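Local coordinates for cytolethal distending toxin protein B (Haemophilus ducreyi, PDB 1SR4) that forms the DNase I-like subunit of a bacterial genotoxin and probably damages the DNA of the cells it enters, stopping their division, at residues B[45-50]-B[92-97]; B[66-71]-B[81-86]; B[120-125]-B[138-143]; B[145-150]-B[176-181]. All blocks are in the same frame, centred on the assembly; numbering follows the deposited sequence.

Contact 1: B[45-50]-B[92-97]; sequences AGSLPS and GANRVN
Gly46 and its neighbours meet the turn ending at Asn97 mainly through polar backbone atoms. Two backbone bonds join the loops. Ala45 N donates to Asn97 O at 2.9 Å along an almost perfectly straight N-H line (178°), and Gly46 N reaches Arg95 O at 3.1 Å by a more bent one. Between those two acceptors the chain folds into an inverse gamma turn centred on Val96. A C-H...O contact adds to the backbone set: Gly46 CA comes within 3.3 Å of Asn94 O.

Side-chain amides do the rest. Asn97 has CG anti to its carbonyl carbon (chi1 -59°), which sends the amide back over Gly46, where ND2 gives one proton to Gly46 O at 2.9 Å. The oxygen lies close to the amide plane, whereas the nitrogen sits well above the Gly46 carbonyl plane. The other ND2 proton goes to Asn94 OD1, also 2.9 Å away, and OD1 of Asn97 accepts from Asp90 N, so both ends of this buried amide are occupied and its rotation is fixed. Asn94 ND2 in turn lies 2.9 Å from Ser47 OG.

Arg95 turns from this interface toward the chain of cytolethal distending toxin protein C, bonding to Val12 O there. Within the chain, the hydroxyl of Tyr86 in strand 81-87 also bonds to Gly46 O. From helix 20-31, Trp23 NE1 bonds to Ala45 O, and the contact links the exit of strand 39-43 to the entry of strand 98-102.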
loop_
_atom_site.group_PDB
_atom_site.type_symbol
_atom_site.label_atom_id
_atom_site.label_comp_id
_atom_site.label_asym_id
_atom_site.label_seq_id
_atom_site.Cartn_x
_atom_site.Cartn_y
_atom_site.Cartn_z
ATOM N N ALA B 45 13.516 2.072 4.556
ATOM C CA ALA B 45 12.617 1.848 5.678
ATOM C C ALA B 45 12.611 2.896 6.780
ATOM O O ALA B 45 11.639 2.988 7.549
ATOM C CB ALA B 45 12.900 0.467 6.284
ATOM N N GLY B 46 13.671 3.687 6.864
ATOM C CA GLY B 46 13.733 4.670 7.930
ATOM C C GLY B 46 13.748 3.926 9.257
ATOM O O GLY B 46 14.423 2.895 9.390
ATOM N N SER B 47 13.018 4.457 10.241
ATOM C CA SER B 47 12.891 3.847 11.567
ATOM C C SER B 47 11.752 2.833 11.525
ATOM O O SER B 47 10.821 2.970 10.717
ATOM C CB SER B 47 12.538 4.907 12.627
ATOM O OG SER B 47 13.625 5.773 12.886
ATOM N N LEU B 48 11.800 1.821 12.386
ATOM C CA LEU B 48 10.708 0.838 12.404
ATOM C C LEU B 48 9.508 1.466 13.087
ATOM O O LEU B 48 9.625 2.542 13.671
ATOM C CB LEU B 48 11.120 -0.422 13.174
ATOM C CG LEU B 48 12.192 -1.306 12.526
ATOM C CD1 LEU B 48 12.361 -2.606 13.324
ATOM C CD2 LEU B 48 11.769 -1.630 11.092
ATOM N N PRO B 49 8.328 0.815 13.014
ATOM C CA PRO B 49 7.150 1.385 13.676
ATOM C C PRO B 49 7.540 1.570 15.146
ATOM O O PRO B 49 8.273 0.742 15.690
ATOM C CB PRO B 49 6.100 0.289 13.500
ATOM C CG PRO B 49 6.492 -0.331 12.160
ATOM C CD PRO B 49 7.988 -0.429 12.291
ATOM N N SER B 50 7.063 2.630 15.792
ATOM C CA SER B 50 7.437 2.854 17.190
ATOM C C SER B 50 6.979 1.723 18.108
ATOM O O SER B 50 7.585 1.495 19.142
ATOM C CB SER B 50 6.873 4.189 17.701
ATOM O OG SER B 50 5.457 4.167 17.672
ATOM N N GLY B 92 24.144 7.383 8.932
ATOM C CA GLY B 92 24.253 8.820 8.762
ATOM C C GLY B 92 22.954 9.584 8.950
ATOM O O GLY B 92 22.908 10.555 9.711
ATOM N N ALA B 93 21.890 9.163 8.266
ATOM C CA ALA B 93 20.597 9.857 8.363
ATOM C C ALA B 93 19.433 8.949 8.761
ATOM O O ALA B 93 18.286 9.394 8.855
ATOM C CB ALA B 93 20.279 10.527 7.035
ATOM N N ASN B 94 19.724 7.676 8.976
ATOM C CA ASN B 94 18.712 6.709 9.372
ATOM C C ASN B 94 17.506 6.616 8.434
ATOM O O ASN B 94 16.370 6.451 8.884
ATOM C CB ASN B 94 18.230 7.005 10.798
ATOM C CG ASN B 94 17.426 5.854 11.381
ATOM O OD1 ASN B 94 17.700 4.686 11.086
ATOM N ND2 ASN B 94 16.438 6.173 12.204
ATOM N N ARG B 95 17.722 6.752 7.135
ATOM C CA ARG B 95 16.587 6.599 6.250
ATOM C C ARG B 95 16.790 5.488 5.207
ATOM O O ARG B 95 15.857 4.736 4.915
ATOM C CB ARG B 95 16.191 7.944 5.603
ATOM C CG ARG B 95 17.176 8.594 4.667
ATOM C CD ARG B 95 16.636 9.972 4.253
ATOM N NE ARG B 95 17.570 10.673 3.369
ATOM C CZ ARG B 95 17.745 10.387 2.083
ATOM N NH1 ARG B 95 17.047 9.410 1.507
ATOM N NH2 ARG B 95 18.630 11.070 1.371
ATOM N N VAL B 96 18.003 5.331 4.686
ATOM C CA VAL B 96 18.215 4.298 3.693
ATOM C C VAL B 96 18.524 2.945 4.350
ATOM O O VAL B 96 19.650 2.440 4.297
ATOM C CB VAL B 96 19.312 4.726 2.696
ATOM C CG1 VAL B 96 19.462 3.671 1.597
ATOM C CG2 VAL B 96 18.914 6.076 2.057
ATOM N N ASN B 97 17.486 2.370 4.960
ATOM C CA ASN B 97 17.575 1.095 5.669
ATOM C C ASN B 97 16.748 -0.002 4.987
ATOM O O ASN B 97 15.793 0.292 4.262
ATOM C CB ASN B 97 17.076 1.272 7.111
ATOM C CG ASN B 97 17.882 2.306 7.882
ATOM O OD1 ASN B 97 19.101 2.339 7.778
ATOM N ND2 ASN B 97 17.203 3.153 8.656
#

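Contact 2: B[66-71]-B[81-86]; sequences IEEYTW and MVYIYY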
loop_
_atom_site.group_PDB
_atom_site.type_symbol
_atom_site.label_atom_id
_atom_site.label_comp_id
_atom_site.label_asym_id
_atom_site.label_seq_id
_atom_site.Cartn_x
_atom_site.Cartn_y
_atom_site.Cartn_z
ATOM N N ILE B 66 21.780 -6.496 11.571
ATOM C CA ILE B 66 20.554 -7.203 11.238
ATOM C C ILE B 66 19.945 -7.599 12.577
ATOM O O ILE B 66 20.591 -8.255 13.391
ATOM C CB ILE B 66 20.843 -8.436 10.334
ATOM C CG1 ILE B 66 19.556 -8.900 9.646
ATOM C CG2 ILE B 66 21.485 -9.555 11.136
ATOM C CD1 ILE B 66 18.488 -9.401 10.576
ATOM N N GLU B 67 18.711 -7.171 12.818
ATOM C CA GLU B 67 18.057 -7.458 14.087
ATOM C C GLU B 67 16.638 -7.952 13.872
ATOM O O GLU B 67 16.015 -7.655 12.851
ATOM C CB GLU B 67 18.018 -6.193 14.949
ATOM C CG GLU B 67 19.372 -5.605 15.277
ATOM C CD GLU B 67 19.255 -4.206 15.860
ATOM O OE1 GLU B 67 18.633 -3.332 15.216
ATOM O OE2 GLU B 67 19.783 -3.976 16.964
ATOM N N GLU B 68 16.130 -8.701 14.839
ATOM C CA GLU B 68 14.773 -9.225 14.761
ATOM C C GLU B 68 13.840 -8.465 15.710
ATOM O O GLU B 68 14.199 -8.198 16.861
ATOM C CB GLU B 68 14.770 -10.706 15.122
ATOM C CG GLU B 68 13.404 -11.380 15.027
ATOM C CD GLU B 68 13.431 -12.784 15.616
ATOM O OE1 GLU B 68 13.628 -12.900 16.838
ATOM O OE2 GLU B 68 13.270 -13.770 14.872
ATOM N N TYR B 69 12.648 -8.117 15.218
ATOM C CA TYR B 69 11.633 -7.418 16.005
ATOM C C TYR B 69 10.291 -8.104 15.776
ATOM O O TYR B 69 10.133 -8.868 14.824
ATOM C CB TYR B 69 11.462 -5.965 15.528
ATOM C CG TYR B 69 12.613 -5.040 15.824
ATOM C CD1 TYR B 69 12.522 -4.080 16.840
ATOM C CD2 TYR B 69 13.790 -5.120 15.092
ATOM C CE1 TYR B 69 13.597 -3.217 17.110
ATOM C CE2 TYR B 69 14.861 -4.271 15.351
ATOM C CZ TYR B 69 14.762 -3.324 16.359
ATOM O OH TYR B 69 15.841 -2.510 16.624
ATOM N N THR B 70 9.338 -7.832 16.664
ATOM C CA THR B 70 7.975 -8.302 16.473
ATOM C C THR B 70 7.156 -7.005 16.450
ATOM O O THR B 70 7.525 -5.991 17.068
ATOM C CB THR B 70 7.445 -9.235 17.603
ATOM O OG1 THR B 70 7.504 -8.565 18.866
ATOM C CG2 THR B 70 8.243 -10.547 17.642
ATOM N N TRP B 71 6.055 -7.031 15.718
ATOM C CA TRP B 71 5.212 -5.858 15.587
ATOM C C TRP B 71 3.781 -6.351 15.545
ATOM O O TRP B 71 3.460 -7.248 14.771
ATOM C CB TRP B 71 5.585 -5.125 14.296
ATOM C CG TRP B 71 4.755 -3.923 13.984
ATOM C CD1 TRP B 71 4.263 -3.007 14.862
ATOM C CD2 TRP B 71 4.382 -3.470 12.678
ATOM N NE1 TRP B 71 3.605 -2.005 14.190
ATOM C CE2 TRP B 71 3.665 -2.265 12.844
ATOM C CE3 TRP B 71 4.592 -3.962 11.384
ATOM C CZ2 TRP B 71 3.151 -1.543 11.762
ATOM C CZ3 TRP B 71 4.083 -3.245 10.303
ATOM C CH2 TRP B 71 3.369 -2.046 10.503
ATOM N N MET B 81 0.434 -10.697 14.911
ATOM C CA MET B 81 1.878 -10.513 14.872
ATOM C C MET B 81 2.661 -10.842 13.631
ATOM O O MET B 81 2.375 -11.811 12.943
ATOM C CB MET B 81 2.530 -11.321 15.999
ATOM C CG MET B 81 1.881 -11.223 17.363
ATOM S SD MET B 81 2.002 -9.573 18.028
ATOM C CE MET B 81 3.766 -9.219 17.804
ATOM N N VAL B 82 3.681 -10.029 13.371
ATOM C CA VAL B 82 4.612 -10.289 12.284
ATOM C C VAL B 82 6.008 -10.033 12.832
ATOM O O VAL B 82 6.178 -9.305 13.819
ATOM C CB VAL B 82 4.413 -9.374 11.044
ATOM C CG1 VAL B 82 3.085 -9.727 10.346
ATOM C CG2 VAL B 82 4.476 -7.902 11.446
ATOM N N TYR B 83 7.000 -10.656 12.209
ATOM C CA TYR B 83 8.382 -10.445 12.593
ATOM C C TYR B 83 8.936 -9.415 11.615
ATOM O O TYR B 83 8.475 -9.332 10.472
ATOM C CB TYR B 83 9.190 -11.736 12.422
ATOM C CG TYR B 83 8.899 -12.796 13.443
ATOM C CD1 TYR B 83 9.540 -12.793 14.688
ATOM C CD2 TYR B 83 7.982 -13.811 13.170
ATOM C CE1 TYR B 83 9.274 -13.780 15.632
ATOM C CE2 TYR B 83 7.704 -14.806 14.113
ATOM C CZ TYR B 83 8.346 -14.784 15.334
ATOM O OH TYR B 83 8.037 -15.750 16.268
ATOM N N ILE B 84 9.899 -8.618 12.058
ATOM C CA ILE B 84 10.547 -7.688 11.142
ATOM C C ILE B 84 12.050 -7.888 11.287
ATOM O O ILE B 84 12.569 -7.822 12.399
ATOM C CB ILE B 84 10.285 -6.184 11.442
ATOM C CG1 ILE B 84 8.779 -5.869 11.450
ATOM C CG2 ILE B 84 10.990 -5.333 10.347
ATOM C CD1 ILE B 84 8.439 -4.398 11.838
ATOM N N TYR B 85 12.742 -8.140 10.172
ATOM C CA TYR B 85 14.205 -8.295 10.176
ATOM C C TYR B 85 14.689 -6.967 9.597
ATOM O O TYR B 85 14.391 -6.613 8.457
ATOM C CB TYR B 85 14.596 -9.501 9.343
ATOM C CG TYR B 85 14.104 -10.757 10.013
ATOM C CD1 TYR B 85 14.815 -11.316 11.082
ATOM C CD2 TYR B 85 12.858 -11.302 9.689
ATOM C CE1 TYR B 85 14.291 -12.379 11.822
ATOM C CE2 TYR B 85 12.326 -12.370 10.422
ATOM C CZ TYR B 85 13.049 -12.898 11.494
ATOM O OH TYR B 85 12.500 -13.911 12.276
ATOM N N TYR B 86 15.415 -6.233 10.425
ATOM C CA TYR B 86 15.840 -4.872 10.118
ATOM C C TYR B 86 17.352 -4.674 10.011
ATOM O O TYR B 86 18.104 -5.045 10.911
ATOM C CB TYR B 86 15.244 -4.003 11.232
ATOM C CG TYR B 86 15.527 -2.518 11.230
ATOM C CD1 TYR B 86 15.161 -1.712 10.149
ATOM C CD2 TYR B 86 16.029 -1.897 12.378
ATOM C CE1 TYR B 86 15.276 -0.319 10.213
ATOM C CE2 TYR B 86 16.149 -0.497 12.454
ATOM C CZ TYR B 86 15.766 0.282 11.367
ATOM O OH TYR B 86 15.857 1.659 11.450
HETATM O O HOH W 1 19.865 -3.188 12.049
#
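This antiparallel beta hairpin, strands 67-72 and 81-87, lies toward one end of the larger sheet of the DNase I-like fold, between strands 53-54 and 98-102. Glu67 with Tyr86, Tyr69 with Ile84 and Trp71 with Val82 are hydrogen-bonded pairs, each closed by two N-H...O bonds, such as Ile84 N to Tyr69 O at 2.8 Å. Glu68 with Tyr85 and Thr70 with Tyr83 are the non-hydrogen-bonded pairs between them. There the CA-H groups point at carbonyls, as Tyr83 CA does toward Tyr69 O at 3.2 Å.

One face carries a run of large side chains. Trp71 holds CG anti to the backbone N (chi1 177°), and its CE3 rests against Val82 CG2 at 3.9 Å while Ile84 CD1 touches its CB. Further along, Tyr69 CE2 meets Tyr86 CD2 at 4.0 Å. The Tyr86 ring runs side by side with the Glu67 carboxylate, their planes only 20° apart. Leu48 and helix 20-31 cover parts of this face.

Thr70, Tyr83, Glu68 and Tyr85 occupy the other face. Thr70 CG2 packs on the CD1-CE1 side of Tyr83. The extended Glu68 chain runs alongside Tyr85 in the same direction, with CG 3.5 Å from CE1. Its buried carboxylate has several partners: a salt bridge from OE2 to Arg57, with Gln105 and Thr55 also bonded to it. The nearby cation probably favours the charged form. Tyr85 OH donates to the anti lone pair of Glu68 OE2 at 2.7 Å.

Contact 3: B[120-125]-B[138-143]; sequences QSRPAV and HALATG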
loop_
_atom_site.group_PDB
_atom_site.type_symbol
_atom_site.label_atom_id
_atom_site.label_comp_id
_atom_site.label_asym_id
_atom_site.label_seq_id
_atom_site.Cartn_x
_atom_site.Cartn_y
_atom_site.Cartn_z
ATOM N N GLN B 120 29.213 3.351 -2.627
ATOM C CA GLN B 120 28.560 2.866 -1.422
ATOM C C GLN B 120 27.328 2.042 -1.756
ATOM O O GLN B 120 26.199 2.494 -1.597
ATOM C CB GLN B 120 28.192 4.040 -0.514
ATOM C CG GLN B 120 29.405 4.742 0.093
ATOM C CD GLN B 120 30.062 3.941 1.207
ATOM O OE1 GLN B 120 30.550 2.818 1.002
ATOM N NE2 GLN B 120 30.080 4.518 2.403
ATOM N N SER B 121 27.553 0.833 -2.242
ATOM C CA SER B 121 26.448 -0.035 -2.576
ATOM C C SER B 121 25.932 -0.701 -1.309
ATOM O O SER B 121 26.625 -0.768 -0.283
ATOM C CB SER B 121 26.880 -1.086 -3.601
ATOM O OG SER B 121 27.865 -1.943 -3.071
ATOM N N ARG B 122 24.697 -1.178 -1.385
ATOM C CA ARG B 122 24.028 -1.847 -0.266
ATOM C C ARG B 122 23.954 -3.359 -0.513
ATOM O O ARG B 122 23.710 -3.811 -1.647
ATOM C CB ARG B 122 22.613 -1.285 -0.112
ATOM C CG ARG B 122 22.566 0.212 0.229
ATOM C CD ARG B 122 21.174 0.785 -0.045
ATOM N NE ARG B 122 20.930 1.033 -1.467
ATOM C CZ ARG B 122 21.405 2.082 -2.142
ATOM N NH1 ARG B 122 22.153 2.989 -1.531
ATOM N NH2 ARG B 122 21.108 2.238 -3.427
ATOM N N PRO B 123 24.155 -4.164 0.539
ATOM C CA PRO B 123 24.102 -5.617 0.378
ATOM C C PRO B 123 22.682 -6.147 0.297
ATOM O O PRO B 123 21.720 -5.449 0.628
ATOM C CB PRO B 123 24.812 -6.124 1.635
ATOM C CG PRO B 123 24.333 -5.129 2.678
ATOM C CD PRO B 123 24.475 -3.798 1.939
ATOM N N ALA B 124 22.541 -7.384 -0.156
ATOM C CA ALA B 124 21.218 -7.989 -0.192
ATOM C C ALA B 124 21.069 -8.550 1.224
ATOM O O ALA B 124 22.037 -9.094 1.782
ATOM C CB ALA B 124 21.168 -9.119 -1.222
ATOM N N VAL B 125 19.886 -8.402 1.818
ATOM C CA VAL B 125 19.637 -8.912 3.166
ATOM C C VAL B 125 18.486 -9.896 3.013
ATOM O O VAL B 125 17.483 -9.586 2.367
ATOM C CB VAL B 125 19.248 -7.761 4.125
ATOM C CG1 VAL B 125 18.933 -8.303 5.526
ATOM C CG2 VAL B 125 20.395 -6.754 4.201
ATOM N N HIS B 138 18.257 -3.073 -2.729
ATOM C CA HIS B 138 18.079 -1.699 -3.131
ATOM C C HIS B 138 19.363 -1.352 -3.872
ATOM O O HIS B 138 20.343 -0.918 -3.264
ATOM C CB HIS B 138 17.889 -0.781 -1.917
ATOM C CG HIS B 138 17.627 0.646 -2.291
ATOM N ND1 HIS B 138 17.377 1.632 -1.363
ATOM C CD2 HIS B 138 17.579 1.251 -3.502
ATOM C CE1 HIS B 138 17.184 2.781 -1.984
ATOM N NE2 HIS B 138 17.299 2.578 -3.285
ATOM N N ALA B 139 19.365 -1.563 -5.188
ATOM C CA ALA B 139 20.552 -1.297 -6.004
ATOM C C ALA B 139 20.814 0.199 -6.164
ATOM O O ALA B 139 19.936 1.040 -5.895
ATOM C CB ALA B 139 20.406 -1.964 -7.377
ATOM N N LEU B 140 22.016 0.527 -6.626
ATOM C CA LEU B 140 22.423 1.914 -6.817
ATOM C C LEU B 140 21.539 2.671 -7.804
ATOM O O LEU B 140 21.140 2.133 -8.837
ATOM C CB LEU B 140 23.895 1.965 -7.267
ATOM C CG LEU B 140 24.904 1.443 -6.224
ATOM C CD1 LEU B 140 26.248 1.087 -6.874
ATOM C CD2 LEU B 140 25.097 2.514 -5.146
ATOM N N ALA B 141 21.252 3.924 -7.471
ATOM C CA ALA B 141 20.409 4.807 -8.278
ATOM C C ALA B 141 20.862 4.925 -9.725
ATOM O O ALA B 141 20.041 5.026 -10.639
ATOM C CB ALA B 141 20.362 6.195 -7.641
ATOM N N THR B 142 22.164 4.922 -9.951
ATOM C CA THR B 142 22.642 5.015 -11.318
ATOM C C THR B 142 22.664 3.635 -11.968
ATOM O O THR B 142 23.640 2.869 -11.822
ATOM C CB THR B 142 24.052 5.687 -11.395
ATOM O OG1 THR B 142 24.788 5.433 -10.188
ATOM C CG2 THR B 142 23.908 7.199 -11.584
ATOM N N GLY B 143 21.552 3.326 -12.642
ATOM C CA GLY B 143 21.384 2.060 -13.333
ATOM C C GLY B 143 21.537 0.765 -12.546
ATOM O O GLY B 143 21.663 -0.295 -13.151
HETATM O O HOH W 2 23.247 -0.780 -3.787
HETATM O O HOH W 3 20.720 -4.097 -1.480
#
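Arg122 passes across His138 with its NE set 3.4 Å over one face of the imidazole, nearer the rim than the middle. The guanidinium and ring planes are inclined by 47°, so this is no flat stack. A bend at chi3 (-78°) turns the head of the arginine toward the backbone at the end of strand 132-138. There NE donates to His138 O at 2.7 Å, from outside the carbonyl plane, and NH2 makes a weak bond to Ala139 O at 3.0 Å, near the edge of the guanidinium.

Two waters tie the backbones together. One accepts from Arg122 N and donates to His138 O; the other joins Pro123 O to His138 N. Beyond them, Leu140 CD2 touches Gln120 O and Ser121 CA, the last at 3.9 Å, while CD1 faces Ser121 CB.

Asp11 of the chain of cytolethal distending toxin protein C forms a salt bridge with Arg122 NH2, and Val12 of that chain packs on His138. Glu44 and Asp177 also touch this histidine. Its place beside such acidic residues, at the C-terminal end of strand 132-138, is consistent with one of the active-site histidines of the DNase I-like fold.

Contact 4: B[145-150]-B[176-181]; sequences SDAVSL and GDFNRA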
loop_
_atom_site.group_PDB
_atom_site.type_symbol
_atom_site.label_atom_id
_atom_site.label_comp_id
_atom_site.label_asym_id
_atom_site.label_seq_id
_atom_site.Cartn_x
_atom_site.Cartn_y
_atom_site.Cartn_z
ATOM N N SER B 145 23.980 -0.469 -11.135
ATOM C CA SER B 145 25.211 -1.067 -11.663
ATOM C C SER B 145 25.789 -2.209 -10.840
ATOM O O SER B 145 26.564 -3.018 -11.356
ATOM C CB SER B 145 26.275 0.021 -11.832
ATOM O OG SER B 145 26.673 0.528 -10.567
ATOM N N ASP B 146 25.412 -2.271 -9.568
ATOM C CA ASP B 146 25.882 -3.308 -8.662
ATOM C C ASP B 146 25.036 -4.577 -8.726
ATOM O O ASP B 146 25.394 -5.597 -8.135
ATOM C CB ASP B 146 25.862 -2.766 -7.222
ATOM C CG ASP B 146 24.472 -2.242 -6.800
ATOM O OD1 ASP B 146 23.763 -1.639 -7.632
ATOM O OD2 ASP B 146 24.096 -2.412 -5.624
ATOM N N ALA B 147 23.927 -4.524 -9.457
ATOM C CA ALA B 147 22.995 -5.651 -9.516
ATOM C C ALA B 147 23.488 -6.995 -10.051
ATOM O O ALA B 147 23.159 -8.048 -9.501
ATOM C CB ALA B 147 21.744 -5.222 -10.277
ATOM N N VAL B 148 24.267 -6.979 -11.123
ATOM C CA VAL B 148 24.738 -8.239 -11.677
ATOM C C VAL B 148 25.655 -9.008 -10.729
ATOM O O VAL B 148 25.461 -10.218 -10.537
ATOM C CB VAL B 148 25.438 -8.025 -13.046
ATOM C CG1 VAL B 148 26.199 -9.287 -13.451
ATOM C CG2 VAL B 148 24.388 -7.689 -14.108
ATOM N N SER B 149 26.648 -8.337 -10.137
ATOM C CA SER B 149 27.544 -9.040 -9.210
ATOM C C SER B 149 26.810 -9.418 -7.925
ATOM O O SER B 149 27.150 -10.410 -7.277
ATOM C CB SER B 149 28.815 -8.215 -8.895
ATOM O OG SER B 149 28.547 -7.031 -8.182
ATOM N N LEU B 150 25.789 -8.650 -7.560
ATOM C CA LEU B 150 25.010 -8.975 -6.361
ATOM C C LEU B 150 24.274 -10.303 -6.613
ATOM O O LEU B 150 24.325 -11.211 -5.790
ATOM C CB LEU B 150 23.998 -7.866 -6.046
ATOM C CG LEU B 150 23.217 -8.002 -4.730
ATOM C CD1 LEU B 150 24.189 -8.055 -3.564
ATOM C CD2 LEU B 150 22.257 -6.823 -4.562
ATOM N N GLY B 176 13.142 -6.352 -4.824
ATOM C CA GLY B 176 13.401 -5.001 -4.386
ATOM C C GLY B 176 13.492 -3.981 -5.490
ATOM O O GLY B 176 12.961 -4.170 -6.578
ATOM N N ASP B 177 14.182 -2.893 -5.181
ATOM C CA ASP B 177 14.364 -1.774 -6.097
ATOM C C ASP B 177 15.685 -1.979 -6.832
ATOM O O ASP B 177 16.767 -1.701 -6.277
ATOM C CB ASP B 177 14.381 -0.492 -5.269
ATOM C CG ASP B 177 14.489 0.772 -6.106
ATOM O OD1 ASP B 177 14.834 0.704 -7.313
ATOM O OD2 ASP B 177 14.229 1.850 -5.520
ATOM N N PHE B 178 15.594 -2.477 -8.069
ATOM C CA PHE B 178 16.773 -2.733 -8.892
ATOM C C PHE B 178 17.282 -1.498 -9.610
ATOM O O PHE B 178 18.396 -1.488 -10.128
ATOM C CB PHE B 178 16.477 -3.844 -9.904
ATOM C CG PHE B 178 16.462 -5.213 -9.291
ATOM C CD1 PHE B 178 17.630 -5.957 -9.204
ATOM C CD2 PHE B 178 15.283 -5.750 -8.776
ATOM C CE1 PHE B 178 17.638 -7.222 -8.617
ATOM C CE2 PHE B 178 15.280 -7.012 -8.185
ATOM C CZ PHE B 178 16.465 -7.750 -8.109
ATOM N N ASN B 179 16.461 -0.459 -9.648
ATOM C CA ASN B 179 16.858 0.784 -10.278
ATOM C C ASN B 179 17.292 0.672 -11.736
ATOM O O ASN B 179 18.155 1.415 -12.179
ATOM C CB ASN B 179 17.961 1.470 -9.449
ATOM C CG ASN B 179 17.394 2.492 -8.472
ATOM O OD1 ASN B 179 16.523 3.268 -8.843
ATOM N ND2 ASN B 179 17.887 2.505 -7.231
ATOM N N ARG B 180 16.687 -0.249 -12.475
ATOM C CA ARG B 180 16.979 -0.418 -13.904
ATOM C C ARG B 180 15.854 -1.272 -14.461
ATOM O O ARG B 180 15.215 -2.016 -13.720
ATOM C CB ARG B 180 18.334 -1.105 -14.126
ATOM C CG ARG B 180 18.432 -2.502 -13.509
ATOM C CD ARG B 180 19.881 -2.923 -13.317
ATOM N NE ARG B 180 20.560 -3.171 -14.585
ATOM C CZ ARG B 180 21.811 -3.613 -14.668
ATOM N NH1 ARG B 180 22.508 -3.846 -13.560
ATOM N NH2 ARG B 180 22.363 -3.838 -15.848
ATOM N N ALA B 181 15.598 -1.159 -15.757
ATOM C CA ALA B 181 14.529 -1.917 -16.380
ATOM C C ALA B 181 14.795 -3.414 -16.326
ATOM O O ALA B 181 15.942 -3.860 -16.338
ATOM C CB ALA B 181 14.359 -1.464 -17.825
HETATM O O HOH W 4 25.257 -4.765 -13.021
#
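Arg180 reaches from the loop after strand 171-175 to Ala147 in the first turn of helix 147-159. Its CB points toward that helix, and CG stands between the backbone N and the carbonyl carbon (chi1 60°), directing the chain toward the helix. CD comes up against Gly143 O, just before the helix segment. A bend at chi3 (-69°) then swings the guanidinium round: NE donates to Asn184 OD1 in helix 182-189, and Ala188 of that helix packs against the side chain.

At the tip, NH1 does the touching. It lies 3.6 Å from Ala147 CB, and more loosely 4.3 Å from Val148 CG2, with both methyls approaching the guanidinium at a slant. A water in the guanidinium plane accepts from NH1 at 2.9 Å; it also accepts from Val148 N at 3.1 Å and donates to Ser145 O at 2.7 Å. NH1 has a further, weak bond to Gly144 O.

Besides touching the arginine, the same methyl, Ala147 CB, meets the edge of the Phe178 ring, 4.3 Å from CD1. That ring is stacked with Tyr217 and also touches Leu185, as Ala147 does, so the methyl joins an apolar layer shared with helix 182-189.

Direct contact between 145-150 and 176-181 is therefore apolar or van der Waals, and the polar link runs through water. A cation at the N-terminal end of a helix would be expected to be disfavoured by the helix dipole; the water and the oxygens of Gly144 and Asn184 probably offset part of this.

How the contacts relate
Contacts 3 and 4 are close neighbours, their centres about 7 Å apart. They share a backbone bond, Ala139 N to Asp177 O at 2.8 Å, and Asn179 ND2 reaches Ala139 O at 2.9 Å. His138, Asp177 and Asn179, together with Asn11 and His252 beside Asp177, mark what is probably the active site of this DNase I-like fold. Contact 2 is nested within the loop that contact 1 closes, and Leu48 CD1 packs 3.4 Å from Tyr69 CD2. Val96 CG1 links contact 1 to contact 3, lying 3.7 Å from Arg122 CD. The hairpin is remote from contact 4, at about 25 Å between centres. Protein C touches contacts 1 and 3.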